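Local coordinates for protein saframycin Mx1 synthetase B (Legionella pneumophila subsp. pneumophila, PDB 3KXW) that belongs to the AMP-binding (ANL) enzyme superfamily and holds 5'-O-[(S)-(dodecanoyloxy)(hydroxy)phosphoryl]adenosine in a pocket of this model, at residues P116-I126 and P138-E149; F245-L253 and A270-I278. All blocks are in the same frame, centred on the assembly; numbering follows the deposited sequence.

Contact 1: residues P116-I126 and P138-E149; sequences PVIVLMIADHI and PKFLKIPAIALE
P138, just before the outermost strand 139-140, lays its ring across CD1 of I126 on helix 123-129. Two residues on, F140 starts a type I' turn that ends at I143. F140 CB meets the CE methyl of selenomethionine M121 at 3.7 Å. M121 reaches it because its chain folds at the last torsion (chi3 72°). I143 puts CG2 3.6 Å from the backbone C of I118. P144 O accepts a hydrogen bond from V119 N at 2.9 Å. A145 CB packs against V119 CG1 at 3.6 Å. I146 pairs through both backbone groups: its N binds V119 O, and its O takes M121 N. Its CB lies beside L120 CD2, with the two side chains pointing the same way. A147 CB touches both A123 CA and I126 CG2, which lie on one side of it. L148 N closes the ladder on M121 O. E149 OE1 receives A123 N at 2.7 Å, on its syn side. OE2 reaches D124 N through a water, so the carboxylate holds the start of helix 123-129, whose dipole probably steadies its charge. Strand 118-121 is flanked by strands 67-71 and 143-147. Helix 101-114 touches I143, and helix 76-87 covers L148.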
loop_
_atom_site.group_PDB
_atom_site.type_symbol
_atom_site.label_atom_id
_atom_site.label_comp_id
_atom_site.label_asym_id
_atom_site.label_seq_id
_atom_site.Cartn_x
_atom_site.Cartn_y
_atom_site.Cartn_z
ATOM N N PRO A 116 -4.321 15.266 17.075
ATOM C CA PRO A 116 -3.871 14.296 18.076
ATOM C C PRO A 116 -3.413 15.000 19.360
ATOM O O PRO A 116 -3.005 16.176 19.316
ATOM C CB PRO A 116 -2.664 13.656 17.408
ATOM C CG PRO A 116 -2.171 14.713 16.439
ATOM C CD PRO A 116 -3.436 15.294 15.894
ATOM N N VAL A 117 -3.473 14.292 20.471
ATOM C CA VAL A 117 -3.095 14.872 21.757
ATOM C C VAL A 117 -1.636 14.645 22.081
ATOM O O VAL A 117 -1.047 15.430 22.815
ATOM C CB VAL A 117 -3.972 14.369 22.932
ATOM C CG1 VAL A 117 -5.400 14.858 22.761
ATOM C CG2 VAL A 117 -3.900 12.827 23.102
ATOM N N ILE A 118 -1.067 13.575 21.519
ATOM C CA ILE A 118 0.313 13.153 21.758
ATOM C C ILE A 118 0.865 12.584 20.459
ATOM O O ILE A 118 0.111 12.050 19.660
ATOM C CB ILE A 118 0.398 12.057 22.829
ATOM C CG1 ILE A 118 0.007 12.606 24.190
ATOM C CG2 ILE A 118 1.794 11.458 22.913
ATOM C CD1 ILE A 118 0.982 13.630 24.711
ATOM N N VAL A 119 2.163 12.750 20.221
ATOM C CA VAL A 119 2.837 12.023 19.147
ATOM C C VAL A 119 3.957 11.161 19.743
ATOM O O VAL A 119 4.707 11.612 20.607
ATOM C CB VAL A 119 3.352 12.958 17.997
ATOM C CG1 VAL A 119 4.253 14.061 18.530
ATOM C CG2 VAL A 119 4.078 12.152 16.919
ATOM N N LEU A 120 4.011 9.905 19.316
ATOM C CA LEU A 120 5.095 8.998 19.672
ATOM C C LEU A 120 6.079 8.870 18.522
ATOM O O LEU A 120 5.697 8.818 17.358
ATOM C CB LEU A 120 4.553 7.609 20.043
ATOM C CG LEU A 120 3.491 7.662 21.148
ATOM C CD1 LEU A 120 2.972 6.274 21.461
ATOM C CD2 LEU A 120 4.014 8.319 22.446
HETATM N N MSE A 121 7.359 8.833 18.842
HETATM C CA MSE A 121 8.370 8.609 17.810
HETATM C C MSE A 121 9.620 8.117 18.511
HETATM O O MSE A 121 9.680 8.180 19.721
HETATM C CB MSE A 121 8.655 9.924 17.071
HETATM C CG MSE A 121 9.313 10.998 17.946
HETATM SE SE MSE A 121 9.503 12.694 16.960
HETATM C CE MSE A 121 7.620 13.279 16.907
ATOM N N ILE A 122 10.635 7.666 17.773
ATOM C CA ILE A 122 11.866 7.248 18.455
ATOM C C ILE A 122 12.733 8.446 18.879
ATOM O O ILE A 122 12.616 9.528 18.316
ATOM C CB ILE A 122 12.710 6.250 17.645
ATOM C CG1 ILE A 122 13.325 6.926 16.417
ATOM C CG2 ILE A 122 11.893 5.007 17.294
ATOM C CD1 ILE A 122 14.330 6.058 15.696
ATOM N N ALA A 123 13.596 8.238 19.877
ATOM C CA ALA A 123 14.414 9.319 20.429
ATOM C C ALA A 123 15.199 10.089 19.370
ATOM O O ALA A 123 15.237 11.318 19.392
ATOM C CB ALA A 123 15.350 8.790 21.528
ATOM N N ASP A 124 15.811 9.369 18.442
ATOM C CA ASP A 124 16.517 9.998 17.328
ATOM C C ASP A 124 15.630 10.995 16.606
ATOM O O ASP A 124 16.107 12.027 16.122
ATOM C CB ASP A 124 17.018 8.946 16.329
ATOM C CG ASP A 124 18.281 8.234 16.811
ATOM O OD1 ASP A 124 18.840 8.646 17.859
ATOM O OD2 ASP A 124 18.723 7.272 16.141
ATOM N N HIS A 125 14.340 10.687 16.519
ATOM C CA HIS A 125 13.446 11.518 15.718
ATOM C C HIS A 125 12.951 12.745 16.470
ATOM O O HIS A 125 12.628 13.758 15.849
ATOM C CB HIS A 125 12.287 10.702 15.142
ATOM C CG HIS A 125 12.626 9.977 13.875
ATOM N ND1 HIS A 125 11.755 9.096 13.275
ATOM C CD2 HIS A 125 13.736 9.995 13.096
ATOM C CE1 HIS A 125 12.305 8.610 12.177
ATOM N NE2 HIS A 125 13.510 9.137 12.047
ATOM N N ILE A 126 12.905 12.676 17.801
ATOM C CA ILE A 126 12.555 13.875 18.541
ATOM C C ILE A 126 13.660 14.924 18.321
ATOM O O ILE A 126 13.388 16.119 18.278
ATOM C CB ILE A 126 12.248 13.649 20.053
ATOM C CG1 ILE A 126 13.298 14.286 20.935
ATOM C CG2 ILE A 126 11.978 12.203 20.405
ATOM C CD1 ILE A 126 12.790 15.499 21.570
ATOM N N PRO A 138 9.284 18.562 24.457
ATOM C CA PRO A 138 9.407 18.573 22.999
ATOM C C PRO A 138 8.033 18.563 22.344
ATOM O O PRO A 138 7.102 17.968 22.888
ATOM C CB PRO A 138 10.123 17.257 22.690
ATOM C CG PRO A 138 10.499 16.665 23.999
ATOM C CD PRO A 138 9.636 17.261 25.041
ATOM N N LYS A 139 7.925 19.215 21.189
ATOM C CA LYS A 139 6.691 19.247 20.406
ATOM C C LYS A 139 6.974 19.068 18.917
ATOM O O LYS A 139 7.972 19.567 18.404
ATOM C CB LYS A 139 5.938 20.556 20.650
ATOM C CG LYS A 139 5.418 20.675 22.067
ATOM C CD LYS A 139 4.698 21.980 22.303
ATOM C CE LYS A 139 4.292 22.095 23.766
ATOM N NZ LYS A 139 2.930 22.691 23.871
ATOM N N PHE A 140 6.109 18.317 18.236
ATOM C CA PHE A 140 6.174 18.202 16.788
ATOM C C PHE A 140 4.922 18.846 16.199
ATOM O O PHE A 140 3.809 18.440 16.519
ATOM C CB PHE A 140 6.267 16.725 16.361
ATOM C CG PHE A 140 6.066 16.508 14.880
ATOM C CD1 PHE A 140 7.017 16.951 13.971
ATOM C CD2 PHE A 140 4.928 15.867 14.403
ATOM C CE1 PHE A 140 6.846 16.759 12.613
ATOM C CE2 PHE A 140 4.738 15.675 13.030
ATOM C CZ PHE A 140 5.698 16.119 12.136
ATOM N N LEU A 141 5.104 19.869 15.367
ATOM C CA LEU A 141 3.966 20.636 14.869
ATOM C C LEU A 141 2.951 20.899 15.976
ATOM O O LEU A 141 1.749 20.633 15.825
ATOM C CB LEU A 141 3.317 19.919 13.679
ATOM C CG LEU A 141 4.208 19.484 12.511
ATOM C CD1 LEU A 141 3.352 18.761 11.472
ATOM C CD2 LEU A 141 4.943 20.684 11.850
ATOM N N LYS A 142 3.457 21.410 17.100
ATOM C CA LYS A 142 2.668 21.808 18.272
ATOM C C LYS A 142 2.064 20.675 19.082
ATOM O O LYS A 142 1.318 20.931 20.017
ATOM C CB LYS A 142 1.553 22.797 17.913
ATOM C CG LYS A 142 1.996 23.943 17.041
ATOM C CD LYS A 142 0.837 24.895 16.797
ATOM C CE LYS A 142 1.161 25.867 15.676
ATOM N NZ LYS A 142 0.041 26.835 15.458
ATOM N N ILE A 143 2.368 19.432 18.725
ATOM C CA ILE A 143 1.827 18.299 19.474
ATOM C C ILE A 143 2.879 17.792 20.446
ATOM O O ILE A 143 4.003 17.525 20.038
ATOM C CB ILE A 143 1.453 17.108 18.553
ATOM C CG1 ILE A 143 0.648 17.570 17.339
ATOM C CG2 ILE A 143 0.688 16.058 19.359
ATOM C CD1 ILE A 143 -0.601 18.358 17.718
ATOM N N PRO A 144 2.522 17.646 21.727
ATOM C CA PRO A 144 3.511 17.121 22.674
ATOM C C PRO A 144 4.036 15.761 22.216
ATOM O O PRO A 144 3.255 14.882 21.831
ATOM C CB PRO A 144 2.712 16.966 23.974
ATOM C CG PRO A 144 1.636 17.997 23.877
ATOM C CD PRO A 144 1.281 18.076 22.398
ATOM N N ALA A 145 5.352 15.604 22.269
ATOM C CA ALA A 145 6.009 14.422 21.729
ATOM C C ALA A 145 6.640 13.609 22.849
ATOM O O ALA A 145 7.020 14.154 23.894
ATOM C CB ALA A 145 7.043 14.818 20.658
ATOM N N ILE A 146 6.711 12.299 22.648
ATOM C CA ILE A 146 7.294 11.390 23.625
ATOM C C ILE A 146 8.138 10.367 22.894
ATOM O O ILE A 146 7.677 9.734 21.932
ATOM C CB ILE A 146 6.221 10.635 24.435
ATOM C CG1 ILE A 146 5.336 11.603 25.208
ATOM C CG2 ILE A 146 6.880 9.605 25.403
ATOM C CD1 ILE A 146 4.213 10.892 25.975
ATOM N N ALA A 147 9.383 10.226 23.325
ATOM C CA ALA A 147 10.273 9.225 22.762
ATOM C C ALA A 147 9.895 7.843 23.257
ATOM O O ALA A 147 9.794 7.614 24.460
ATOM C CB ALA A 147 11.712 9.535 23.148
ATOM N N LEU A 148 9.727 6.899 22.336
ATOM C CA LEU A 148 9.277 5.575 22.744
ATOM C C LEU A 148 10.291 4.919 23.694
ATOM O O LEU A 148 9.897 4.250 24.646
ATOM C CB LEU A 148 8.960 4.675 21.532
ATOM C CG LEU A 148 7.884 3.604 21.773
ATOM C CD1 LEU A 148 6.465 4.180 21.907
ATOM C CD2 LEU A 148 7.923 2.525 20.684
ATOM N N GLU A 149 11.582 5.141 23.465
ATOM C CA GLU A 149 12.597 4.575 24.346
ATOM C C GLU A 149 12.491 5.007 25.813
ATOM O O GLU A 149 13.088 4.375 26.693
ATOM C CB GLU A 149 14.008 4.879 23.829
ATOM C CG GLU A 149 14.348 4.166 22.539
ATOM C CD GLU A 149 14.178 5.073 21.335
ATOM O OE1 GLU A 149 13.376 6.024 21.440
ATOM O OE2 GLU A 149 14.853 4.843 20.299
HETATM O O HOH W 1 16.291 6.694 18.872
#

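Contact 2: residues F245-L253 and A270-I278; sequences FLQNPLSWL and AYDYCVKRI
This is a buried, largely apolar contact in which L246, P249 and W252, on helices 242-247 and 250-259 and the bend between them, meet Y273, C274 and I278 on or just after helix 269-277. Y273 is held on several sides. Its CG lies anti to the backbone N (chi1 -168°), which swings the ring toward helix 242-247. There Y273 OH donates to L246 O at 2.7 Å, and that oxygen lies at the ring edge, in plane. L246 CD2 sits over one face of the ring in a CH-pi contact, 4.2 Å from the centroid. R277 CG lies over the opposite face. P249 CG presses on Y273 CE2 at 3.3 Å, and P249 CD lies over one face of the R277 guanidinium. The sulfur of C274 faces two ring edges. It is 3.7 Å from W252 CE3 and 4.0 Å from F245 CE1. W252 CH2 also meets Y271 CE1 at 3.7 Å, with the ring planes at 40°. The polar ends of these two rings are bound elsewhere, W252 NE1 to S264 and Y271 OH to F295. Past the helix end, I278 CD1 fits tightly on L250 CA at 3.5 Å and also touches L253 CD1. W214 stacks on F245 and meets W252 edge-to-face, and helix 515-533 borders L246 and R277. Helix 269-277 links the parallel strands 263-266 and 293-296, so the arrangement is that of a beta-alpha-beta crossover helix packed against the helices that precede its first strand.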
loop_
_atom_site.group_PDB
_atom_site.type_symbol
_atom_site.label_atom_id
_atom_site.label_comp_id
_atom_site.label_asym_id
_atom_site.label_seq_id
_atom_site.Cartn_x
_atom_site.Cartn_y
_atom_site.Cartn_z
ATOM N N PHE A 245 13.937 -3.253 0.306
ATOM C CA PHE A 245 13.492 -3.885 -0.927
ATOM C C PHE A 245 13.988 -3.136 -2.180
ATOM O O PHE A 245 14.547 -3.743 -3.099
ATOM C CB PHE A 245 11.966 -3.983 -0.976
ATOM C CG PHE A 245 11.466 -4.462 -2.293
ATOM C CD1 PHE A 245 11.847 -5.708 -2.763
ATOM C CD2 PHE A 245 10.682 -3.654 -3.092
ATOM C CE1 PHE A 245 11.436 -6.152 -4.009
ATOM C CE2 PHE A 245 10.250 -4.096 -4.327
ATOM C CZ PHE A 245 10.633 -5.342 -4.789
ATOM N N LEU A 246 13.773 -1.827 -2.211
ATOM C CA LEU A 246 14.132 -1.033 -3.386
ATOM C C LEU A 246 15.621 -1.019 -3.638
ATOM O O LEU A 246 16.062 -1.114 -4.779
ATOM C CB LEU A 246 13.561 0.384 -3.290
ATOM C CG LEU A 246 12.032 0.478 -3.416
ATOM C CD1 LEU A 246 11.616 1.924 -3.443
ATOM C CD2 LEU A 246 11.509 -0.203 -4.670
ATOM N N GLN A 247 16.411 -0.944 -2.576
ATOM C CA GLN A 247 17.860 -1.017 -2.735
ATOM C C GLN A 247 18.356 -2.358 -3.253
ATOM O O GLN A 247 19.409 -2.424 -3.886
ATOM C CB GLN A 247 18.543 -0.734 -1.404
ATOM C CG GLN A 247 18.396 0.688 -0.943
ATOM C CD GLN A 247 19.611 1.517 -1.263
ATOM O OE1 GLN A 247 19.564 2.410 -2.120
ATOM N NE2 GLN A 247 20.717 1.228 -0.583
ATOM N N ASN A 248 17.634 -3.436 -2.959
ATOM C CA ASN A 248 18.133 -4.780 -3.252
ATOM C C ASN A 248 16.968 -5.745 -3.272
ATOM O O ASN A 248 16.751 -6.464 -2.304
ATOM C CB ASN A 248 19.132 -5.229 -2.157
ATOM C CG ASN A 248 19.787 -6.569 -2.465
ATOM O OD1 ASN A 248 19.899 -6.969 -3.633
ATOM N ND2 ASN A 248 20.228 -7.276 -1.409
ATOM N N PRO A 249 16.208 -5.763 -4.377
ATOM C CA PRO A 249 14.952 -6.522 -4.443
ATOM C C PRO A 249 15.181 -8.016 -4.301
ATOM O O PRO A 249 14.278 -8.741 -3.857
ATOM C CB PRO A 249 14.406 -6.214 -5.854
ATOM C CG PRO A 249 15.241 -5.116 -6.386
ATOM C CD PRO A 249 16.518 -5.057 -5.625
ATOM N N LEU A 250 16.368 -8.482 -4.696
ATOM C CA LEU A 250 16.742 -9.870 -4.461
ATOM C C LEU A 250 16.535 -10.257 -3.000
ATOM O O LEU A 250 16.201 -11.411 -2.706
ATOM C CB LEU A 250 18.203 -10.113 -4.842
ATOM C CG LEU A 250 18.735 -11.485 -4.451
ATOM C CD1 LEU A 250 17.986 -12.555 -5.202
ATOM C CD2 LEU A 250 20.225 -11.543 -4.760
ATOM N N SER A 251 16.734 -9.317 -2.079
ATOM C CA SER A 251 16.607 -9.671 -0.660
ATOM C C SER A 251 15.194 -10.155 -0.305
ATOM O O SER A 251 15.024 -10.987 0.579
ATOM C CB SER A 251 17.083 -8.558 0.279
ATOM O OG SER A 251 16.198 -7.461 0.239
ATOM N N TRP A 252 14.182 -9.667 -1.012
ATOM C CA TRP A 252 12.826 -10.193 -0.809
ATOM C C TRP A 252 12.788 -11.709 -1.022
ATOM O O TRP A 252 12.222 -12.456 -0.221
ATOM C CB TRP A 252 11.861 -9.527 -1.785
ATOM C CG TRP A 252 10.383 -9.867 -1.610
ATOM C CD1 TRP A 252 9.778 -10.408 -0.516
ATOM C CD2 TRP A 252 9.344 -9.602 -2.557
ATOM N NE1 TRP A 252 8.419 -10.519 -0.732
ATOM C CE2 TRP A 252 8.126 -10.018 -1.973
ATOM C CE3 TRP A 252 9.322 -9.033 -3.839
ATOM C CZ2 TRP A 252 6.892 -9.903 -2.635
ATOM C CZ3 TRP A 252 8.090 -8.934 -4.511
ATOM C CH2 TRP A 252 6.890 -9.366 -3.899
ATOM N N LEU A 253 13.373 -12.156 -2.119
ATOM C CA LEU A 253 13.309 -13.568 -2.496
ATOM C C LEU A 253 14.286 -14.404 -1.665
ATOM O O LEU A 253 13.996 -15.553 -1.326
ATOM C CB LEU A 253 13.536 -13.739 -4.004
ATOM C CG LEU A 253 12.721 -12.787 -4.888
ATOM C CD1 LEU A 253 13.036 -13.087 -6.355
ATOM C CD2 LEU A 253 11.209 -12.892 -4.648
ATOM N N ALA A 270 5.971 -4.471 -8.198
ATOM C CA ALA A 270 7.152 -5.011 -7.524
ATOM C C ALA A 270 7.642 -6.317 -8.165
ATOM O O ALA A 270 8.840 -6.654 -8.095
ATOM C CB ALA A 270 6.884 -5.192 -6.016
ATOM N N TYR A 271 6.730 -7.046 -8.800
ATOM C CA TYR A 271 7.116 -8.247 -9.528
ATOM C C TYR A 271 7.958 -7.861 -10.770
ATOM O O TYR A 271 8.984 -8.479 -11.059
ATOM C CB TYR A 271 5.884 -9.129 -9.846
ATOM C CG TYR A 271 5.184 -9.649 -8.586
ATOM C CD1 TYR A 271 5.744 -10.664 -7.829
ATOM C CD2 TYR A 271 3.982 -9.102 -8.159
ATOM C CE1 TYR A 271 5.133 -11.138 -6.667
ATOM C CE2 TYR A 271 3.356 -9.556 -6.997
ATOM C CZ TYR A 271 3.937 -10.572 -6.257
ATOM O OH TYR A 271 3.332 -11.024 -5.120
ATOM N N ASP A 272 7.549 -6.808 -11.465
ATOM C CA ASP A 272 8.315 -6.304 -12.594
ATOM C C ASP A 272 9.660 -5.804 -12.135
ATOM O O ASP A 272 10.656 -5.953 -12.828
ATOM C CB ASP A 272 7.589 -5.154 -13.273
ATOM C CG ASP A 272 6.432 -5.624 -14.127
ATOM O OD1 ASP A 272 6.608 -6.569 -14.918
ATOM O OD2 ASP A 272 5.349 -5.045 -13.985
ATOM N N TYR A 273 9.677 -5.190 -10.959
ATOM C CA TYR A 273 10.900 -4.610 -10.425
ATOM C C TYR A 273 11.928 -5.708 -10.141
ATOM O O TYR A 273 13.120 -5.529 -10.412
ATOM C CB TYR A 273 10.574 -3.806 -9.168
ATOM C CG TYR A 273 11.685 -2.925 -8.662
ATOM C CD1 TYR A 273 12.028 -1.735 -9.296
ATOM C CD2 TYR A 273 12.376 -3.278 -7.530
ATOM C CE1 TYR A 273 13.074 -0.928 -8.797
ATOM C CE2 TYR A 273 13.374 -2.499 -7.034
ATOM C CZ TYR A 273 13.733 -1.334 -7.654
ATOM O OH TYR A 273 14.768 -0.621 -7.060
ATOM N N CYS A 274 11.460 -6.823 -9.576
ATOM C CA CYS A 274 12.316 -8.012 -9.401
ATOM C C CYS A 274 12.875 -8.542 -10.712
ATOM O O CYS A 274 14.070 -8.811 -10.818
ATOM C CB CYS A 274 11.553 -9.137 -8.717
ATOM S SG CYS A 274 11.238 -8.863 -6.955
ATOM N N VAL A 275 12.005 -8.686 -11.709
ATOM C CA VAL A 275 12.445 -9.163 -13.011
ATOM C C VAL A 275 13.511 -8.238 -13.597
ATOM O O VAL A 275 14.523 -8.696 -14.131
ATOM C CB VAL A 275 11.256 -9.289 -13.984
ATOM C CG1 VAL A 275 11.741 -9.463 -15.445
ATOM C CG2 VAL A 275 10.362 -10.444 -13.575
ATOM N N LYS A 276 13.264 -6.938 -13.512
ATOM C CA LYS A 276 14.159 -5.955 -14.101
ATOM C C LYS A 276 15.525 -5.879 -13.403
ATOM O O LYS A 276 16.565 -5.700 -14.065
ATOM C CB LYS A 276 13.510 -4.574 -14.095
ATOM C CG LYS A 276 14.297 -3.579 -14.928
ATOM C CD LYS A 276 13.396 -2.672 -15.676
ATOM C CE LYS A 276 14.113 -2.031 -16.854
ATOM N NZ LYS A 276 13.794 -2.727 -18.113
ATOM N N ARG A 277 15.516 -6.009 -12.075
ATOM C CA ARG A 277 16.695 -5.711 -11.249
ATOM C C ARG A 277 17.592 -6.921 -10.954
ATOM O O ARG A 277 18.750 -6.753 -10.594
ATOM C CB ARG A 277 16.284 -5.082 -9.911
ATOM C CG ARG A 277 15.832 -3.590 -9.967
ATOM C CD ARG A 277 16.976 -2.596 -10.198
ATOM N NE ARG A 277 17.996 -2.630 -9.148
ATOM C CZ ARG A 277 18.041 -1.816 -8.100
ATOM N NH1 ARG A 277 17.135 -0.865 -7.937
ATOM N NH2 ARG A 277 19.016 -1.944 -7.213
ATOM N N ILE A 278 17.057 -8.127 -11.064
ATOM C CA ILE A 278 17.794 -9.314 -10.612
ATOM C C ILE A 278 18.420 -10.073 -11.786
ATOM O O ILE A 278 17.725 -10.668 -12.596
ATOM C CB ILE A 278 16.886 -10.230 -9.765
ATOM C CG1 ILE A 278 16.347 -9.442 -8.555
ATOM C CG2 ILE A 278 17.630 -11.499 -9.329
ATOM C CD1 ILE A 278 15.411 -10.224 -7.669
#

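Going from the N terminus, contact 1 comes first. It closes a short loop in which helix 123-129 and a partly unmodelled connection lead from strand 118-121 to strands 139-140 and 143-147. Contact 2 follows later and closes a second loop, through helix 250-259 and strand 263-266, back to helix 269-277. The two loops are in series and neither nest nor cross. Their centres are 34 Å apart and their nearest atoms about 16 Å, so they do not touch. Contact 1 ties strands within one sheet. Contact 2 joins helices beside another sheet. Both lie in the part of the chain related to AMP-binding enzymes.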